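Local coordinates for sporozoite-specific SAG protein (Toxoplasma gondii, PDB 2WNK), which is a surface antigen related to SAG2, specific to the sporozoite stage, and probably takes part in the parasite's dealings with host cells, at residues 7-12 / 100-105; 34-39 / 51-56. All coordinates share one frame; numbering follows the deposited sequence.

Interaction 1: residues 7-12 / 100-105; sequences ETEGSS and CQRTGA
Glu9 and Arg102 carry this surface contact alone, one carboxylate oxygen against one end of a guanidinium. Glu9 OE2 faces Arg102 NH1, and the pair is a salt bridge by type, but the modelled separation of 2.0 Å is too short for either atom to be placed with confidence; its length is doubtful and carries no weight. The oxygen lies at the guanidinium edge, near its plane, and the modelled angle between the carboxylate and guanidinium planes is 79°; as modelled, one oxygen meets one nitrogen. The two side chains run roughly perpendicular. Glu9 reaches over with an extended chain (chi2 171°), whereas Arg102 folds round at chi2 and chi3 to bring NH1 to it.

Glu9 is itself a corner residue of a type II beta turn from Thr8 to Ser11, closed by Ser11 N to Thr8 O at 3.2 Å, with Gly10 following at phi 77°. Backbone bonds of Gly10 with Lys120 and of Ser11 with Gly122 fasten this turn to the start of strand 121-127 and the residue before it. Arg102 follows strand 94-101, which the Cys100-Cys28 disulfide anchors; its side chain also touches Leu32 and Asp119. With 73 Å² buried in all and both residues exposed, the ionic attraction is probably weakened by solvent and adds little buried surface.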
loop_
_atom_site.group_PDB
_atom_site.type_symbol
_atom_site.label_atom_id
_atom_site.label_comp_id
_atom_site.label_asym_id
_atom_site.label_seq_id
_atom_site.Cartn_x
_atom_site.Cartn_y
_atom_site.Cartn_z
ATOM N N GLU A 7 -16.656 16.451 8.599
ATOM C CA GLU A 7 -17.835 17.338 8.678
ATOM C C GLU A 7 -18.977 16.928 9.616
ATOM O O GLU A 7 -20.005 17.633 9.698
ATOM C CB GLU A 7 -18.492 17.446 7.300
ATOM C CG GLU A 7 -17.598 17.928 6.182
ATOM C CD GLU A 7 -18.388 18.140 4.905
ATOM O OE1 GLU A 7 -19.170 17.239 4.544
ATOM O OE2 GLU A 7 -18.240 19.193 4.251
ATOM N N THR A 8 -18.898 15.751 10.211
ATOM C CA THR A 8 -20.043 15.310 10.976
ATOM C C THR A 8 -19.622 15.117 12.434
ATOM O O THR A 8 -18.851 14.229 12.729
ATOM C CB THR A 8 -20.699 14.020 10.371
ATOM O OG1 THR A 8 -20.945 14.209 8.963
ATOM C CG2 THR A 8 -22.036 13.750 11.035
ATOM N N GLU A 9 -20.110 15.991 13.310
ATOM C CA GLU A 9 -19.861 15.827 14.763
ATOM C C GLU A 9 -20.457 14.533 15.245
ATOM O O GLU A 9 -21.606 14.193 14.873
ATOM C CB GLU A 9 -20.486 16.953 15.549
ATOM C CG GLU A 9 -19.634 18.201 15.590
ATOM C CD GLU A 9 -20.378 19.352 16.196
ATOM O OE1 GLU A 9 -21.409 19.765 15.620
ATOM O OE2 GLU A 9 -19.960 19.848 17.258
ATOM N N GLY A 10 -19.719 13.850 16.114
ATOM C CA GLY A 10 -20.143 12.565 16.610
ATOM C C GLY A 10 -19.967 11.402 15.666
ATOM O O GLY A 10 -20.360 10.276 15.993
ATOM N N SER A 11 -19.371 11.638 14.505
ATOM C CA SER A 11 -19.105 10.544 13.566
ATOM C C SER A 11 -17.664 10.612 13.117
ATOM O O SER A 11 -16.881 11.412 13.643
ATOM C CB SER A 11 -20.064 10.554 12.354
ATOM O OG SER A 11 -21.373 10.126 12.737
ATOM N N SER A 12 -17.307 9.774 12.152
ATOM C CA SER A 12 -15.918 9.609 11.822
ATOM C C SER A 12 -15.753 9.425 10.318
ATOM O O SER A 12 -16.691 9.072 9.600
ATOM C CB SER A 12 -15.353 8.407 12.591
ATOM O OG SER A 12 -13.981 8.204 12.336
ATOM N N CYS A 100 -10.915 16.101 15.102
ATOM C CA CYS A 100 -11.020 17.481 14.666
ATOM C C CYS A 100 -11.977 18.118 15.673
ATOM O O CYS A 100 -13.088 17.604 15.874
ATOM C CB CYS A 100 -11.637 17.546 13.267
ATOM S SG CYS A 100 -10.607 16.826 11.916
ATOM N N GLN A 101 -11.526 19.173 16.304
ATOM C CA GLN A 101 -12.260 19.805 17.378
ATOM C C GLN A 101 -12.221 21.305 17.273
ATOM O O GLN A 101 -11.423 21.828 16.593
ATOM C CB GLN A 101 -11.692 19.386 18.732
ATOM C CG GLN A 101 -10.406 19.934 19.125
ATOM C CD GLN A 101 -9.796 19.292 20.371
ATOM O OE1 GLN A 101 -8.844 19.780 20.930
ATOM N NE2 GLN A 101 -10.327 18.202 20.758
ATOM N N ARG A 102 -13.111 21.969 17.990
ATOM C CA ARG A 102 -13.048 23.407 18.135
ATOM C C ARG A 102 -11.728 23.888 18.679
ATOM O O ARG A 102 -11.088 23.253 19.452
ATOM C CB ARG A 102 -14.192 23.898 19.055
ATOM C CG ARG A 102 -15.439 24.291 18.342
ATOM C CD ARG A 102 -16.752 24.028 19.075
ATOM N NE ARG A 102 -17.383 22.963 18.344
ATOM C CZ ARG A 102 -18.307 22.131 18.769
ATOM N NH1 ARG A 102 -18.699 21.211 17.949
ATOM N NH2 ARG A 102 -18.875 22.251 19.985
ATOM N N THR A 103 -11.328 25.066 18.280
ATOM C CA THR A 103 -10.171 25.711 18.820
ATOM C C THR A 103 -10.294 25.803 20.314
ATOM O O THR A 103 -11.308 26.245 20.784
ATOM C CB THR A 103 -10.095 27.151 18.329
ATOM O OG1 THR A 103 -10.200 27.158 16.918
ATOM C CG2 THR A 103 -8.818 27.741 18.732
ATOM N N GLY A 104 -9.275 25.430 21.058
ATOM C CA GLY A 104 -9.461 25.567 22.497
ATOM C C GLY A 104 -9.339 24.283 23.284
ATOM O O GLY A 104 -9.152 24.349 24.500
ATOM N N ALA A 105 -9.799 23.155 22.775
ATOM C CA ALA A 105 -11.160 22.753 23.060
ATOM C C ALA A 105 -10.745 21.940 24.283
ATOM O O ALA A 105 -11.568 21.359 24.998
ATOM C CB ALA A 105 -11.756 21.847 21.995
#

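Interaction 2: residues 34-39 / 51-56; sequences EIKPAY and ADCSNE
The edge strand 34-36 of the four-stranded mixed sheet in the first SRS domain meets a disulfide-bearing loop here, the connection between strands 46-48 and 56-58. Lys36, the last residue of the strand, and Pro37 just after it pack against Cys53 and Glu56; the summed buried surface is 202 Å². Lys36 sends its side chain toward the loop with CG anti to the backbone N (chi1 -180°), and the two ends of that chain do different work. Near its root, CG lies 3.9 Å from Cys53 SG, an apolar touch on the sulfur that is bonded to Cys48. At its tip, NZ forms a weak, salt-bridging hydrogen bond of 3.5 Å to Glu56 OE2, the two side chains crossing at about a right angle.

The other carboxylate oxygen, Glu56 OE1, is engaged by Lys46 in a second salt bridge. Glu56 is thus paired with two lysines, weakly with Lys36, an arrangement that would probably favour its charged form. Pro37, preceded by a cis peptide bond, lays its ring along the same carboxylate arm: CG is 4.0 Å from Glu56 CD, and the two side chains run past each other in opposite directions. The proline also touches Phe98, Lys46 and Cys48, which places it between strand 94-101 of the sheet and strand 46-48.

Within the loop, an Asx turn forms as Ser54 N donates to Asp52 OD1 at 3.1 Å, approaching from above the carboxylate plane, 64° out of it. One water joins strand and loop a second time, accepting from Lys36 NZ at 2.8 Å and donating to Cys53 O at 3.1 Å.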
loop_
_atom_site.group_PDB
_atom_site.type_symbol
_atom_site.label_atom_id
_atom_site.label_comp_id
_atom_site.label_asym_id
_atom_site.label_seq_id
_atom_site.Cartn_x
_atom_site.Cartn_y
_atom_site.Cartn_z
ATOM N N GLU A 34 -9.165 22.059 14.621
ATOM C CA GLU A 34 -7.991 22.192 15.481
ATOM C C GLU A 34 -7.821 20.648 15.604
ATOM O O GLU A 34 -8.763 19.947 16.031
ATOM C CB GLU A 34 -8.203 22.729 16.890
ATOM C CG GLU A 34 -6.960 22.388 17.760
ATOM C CD GLU A 34 -7.025 22.922 19.173
ATOM O OE1 GLU A 34 -6.905 24.146 19.320
ATOM O OE2 GLU A 34 -7.211 22.121 20.110
ATOM N N ILE A 35 -6.686 20.084 15.187
ATOM C CA ILE A 35 -6.495 18.622 15.326
ATOM C C ILE A 35 -6.040 18.229 16.738
ATOM O O ILE A 35 -5.340 19.000 17.435
ATOM C CB ILE A 35 -5.459 18.057 14.298
ATOM C CG1 ILE A 35 -5.551 16.518 14.198
ATOM C CG2 ILE A 35 -4.079 18.460 14.696
ATOM C CD1 ILE A 35 -4.599 15.919 13.095
ATOM N N LYS A 36 -6.449 17.032 17.155
ATOM C CA LYS A 36 -5.992 16.420 18.400
ATOM C C LYS A 36 -5.430 15.056 18.064
ATOM O O LYS A 36 -6.037 14.336 17.284
ATOM C CB LYS A 36 -7.164 16.215 19.348
ATOM C CG LYS A 36 -6.715 15.583 20.655
ATOM C CD LYS A 36 -7.511 16.132 21.788
ATOM C CE LYS A 36 -6.700 16.098 23.082
ATOM N NZ LYS A 36 -6.858 14.755 23.671
ATOM N N PRO A 37 -4.250 14.700 18.601
ATOM C CA PRO A 37 -3.405 15.450 19.537
ATOM C C PRO A 37 -2.916 16.748 18.918
ATOM O O PRO A 37 -2.752 16.839 17.689
ATOM C CB PRO A 37 -2.182 14.533 19.731
ATOM C CG PRO A 37 -2.652 13.158 19.309
ATOM C CD PRO A 37 -3.604 13.440 18.172
ATOM N N ALA A 38 -2.639 17.720 19.784
ATOM C CA ALA A 38 -2.106 19.021 19.358
ATOM C C ALA A 38 -0.975 18.849 18.346
ATOM O O ALA A 38 -0.040 18.067 18.573
ATOM C CB ALA A 38 -1.626 19.817 20.593
ATOM N N TYR A 39 -1.064 19.548 17.214
ATOM C CA TYR A 39 -0.143 19.259 16.117
ATOM C C TYR A 39 1.311 19.658 16.418
ATOM O O TYR A 39 1.592 20.839 16.712
ATOM C CB TYR A 39 -0.579 19.874 14.768
ATOM C CG TYR A 39 0.492 19.547 13.753
ATOM C CD1 TYR A 39 1.422 20.500 13.366
ATOM C CD2 TYR A 39 0.651 18.251 13.286
ATOM C CE1 TYR A 39 2.425 20.205 12.481
ATOM C CE2 TYR A 39 1.671 17.930 12.409
ATOM C CZ TYR A 39 2.555 18.918 12.009
ATOM O OH TYR A 39 3.573 18.610 11.148
ATOM N N ALA A 51 -10.426 6.082 19.439
ATOM C CA ALA A 51 -11.198 7.022 18.621
ATOM C C ALA A 51 -11.593 8.326 19.352
ATOM O O ALA A 51 -11.922 9.339 18.708
ATOM C CB ALA A 51 -12.424 6.330 18.039
ATOM N N ASP A 52 -11.580 8.304 20.696
ATOM C CA ASP A 52 -11.873 9.521 21.507
ATOM C C ASP A 52 -10.639 10.140 22.128
ATOM O O ASP A 52 -10.762 10.994 22.973
ATOM C CB ASP A 52 -12.900 9.238 22.597
ATOM C CG ASP A 52 -12.397 8.266 23.663
ATOM O OD1 ASP A 52 -11.349 7.609 23.436
ATOM O OD2 ASP A 52 -13.106 8.110 24.659
ATOM N N CYS A 53 -9.455 9.718 21.656
ATOM C CA CYS A 53 -8.205 10.278 22.125
ATOM C C CYS A 53 -8.040 10.084 23.634
ATOM O O CYS A 53 -7.302 10.832 24.296
ATOM C CB CYS A 53 -8.106 11.740 21.730
ATOM S SG CYS A 53 -7.723 11.907 19.969
ATOM N N SER A 54 -8.698 9.072 24.196
ATOM C CA SER A 54 -8.454 8.737 25.606
ATOM C C SER A 54 -6.959 8.343 25.827
ATOM O O SER A 54 -6.416 8.522 26.924
ATOM C CB SER A 54 -9.368 7.588 26.059
ATOM O OG SER A 54 -8.984 6.390 25.391
ATOM N N ASN A 55 -6.336 7.764 24.800
ATOM C CA ASN A 55 -4.929 7.344 24.821
ATOM C C ASN A 55 -4.211 7.956 23.609
ATOM O O ASN A 55 -4.801 8.033 22.527
ATOM C CB ASN A 55 -4.844 5.817 24.765
ATOM C CG ASN A 55 -5.278 5.173 26.059
ATOM O OD1 ASN A 55 -6.471 5.177 26.381
ATOM N ND2 ASN A 55 -4.335 4.576 26.791
ATOM N N GLU A 56 -2.955 8.360 23.797
ATOM C CA GLU A 56 -2.124 8.902 22.720
ATOM C C GLU A 56 -0.745 8.305 22.768
ATOM O O GLU A 56 -0.262 7.886 23.831
ATOM C CB GLU A 56 -1.897 10.397 22.906
ATOM C CG GLU A 56 -3.095 11.234 22.950
ATOM C CD GLU A 56 -2.718 12.677 23.263
ATOM O OE1 GLU A 56 -1.498 12.962 23.385
ATOM O OE2 GLU A 56 -3.631 13.510 23.354
HETATM O O HOH W 1 -8.167 13.441 25.710
#

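From the N terminus, the chain passes first through 7-12, the loop leading into strand 12-17, and later through 34-39. Interaction 2 then closes a short loop, with 11 residues between its segments, when 51-56 returns to strand 34-36. Only at 100-105 does interaction 1 close its own loop of 87 intervening residues, so interaction 2 is nested inside it. The centres of the two contacts lie about 11 Å apart. Neighbouring strands 34-36 and 94-101 couple them directly: Gln101 N sits 2.9 Å from Glu34 O, a probable hydrogen bond. Together the contacts join the N-terminal loop, the sheet's edge and the disulfide-linked loop of the first SRS domain.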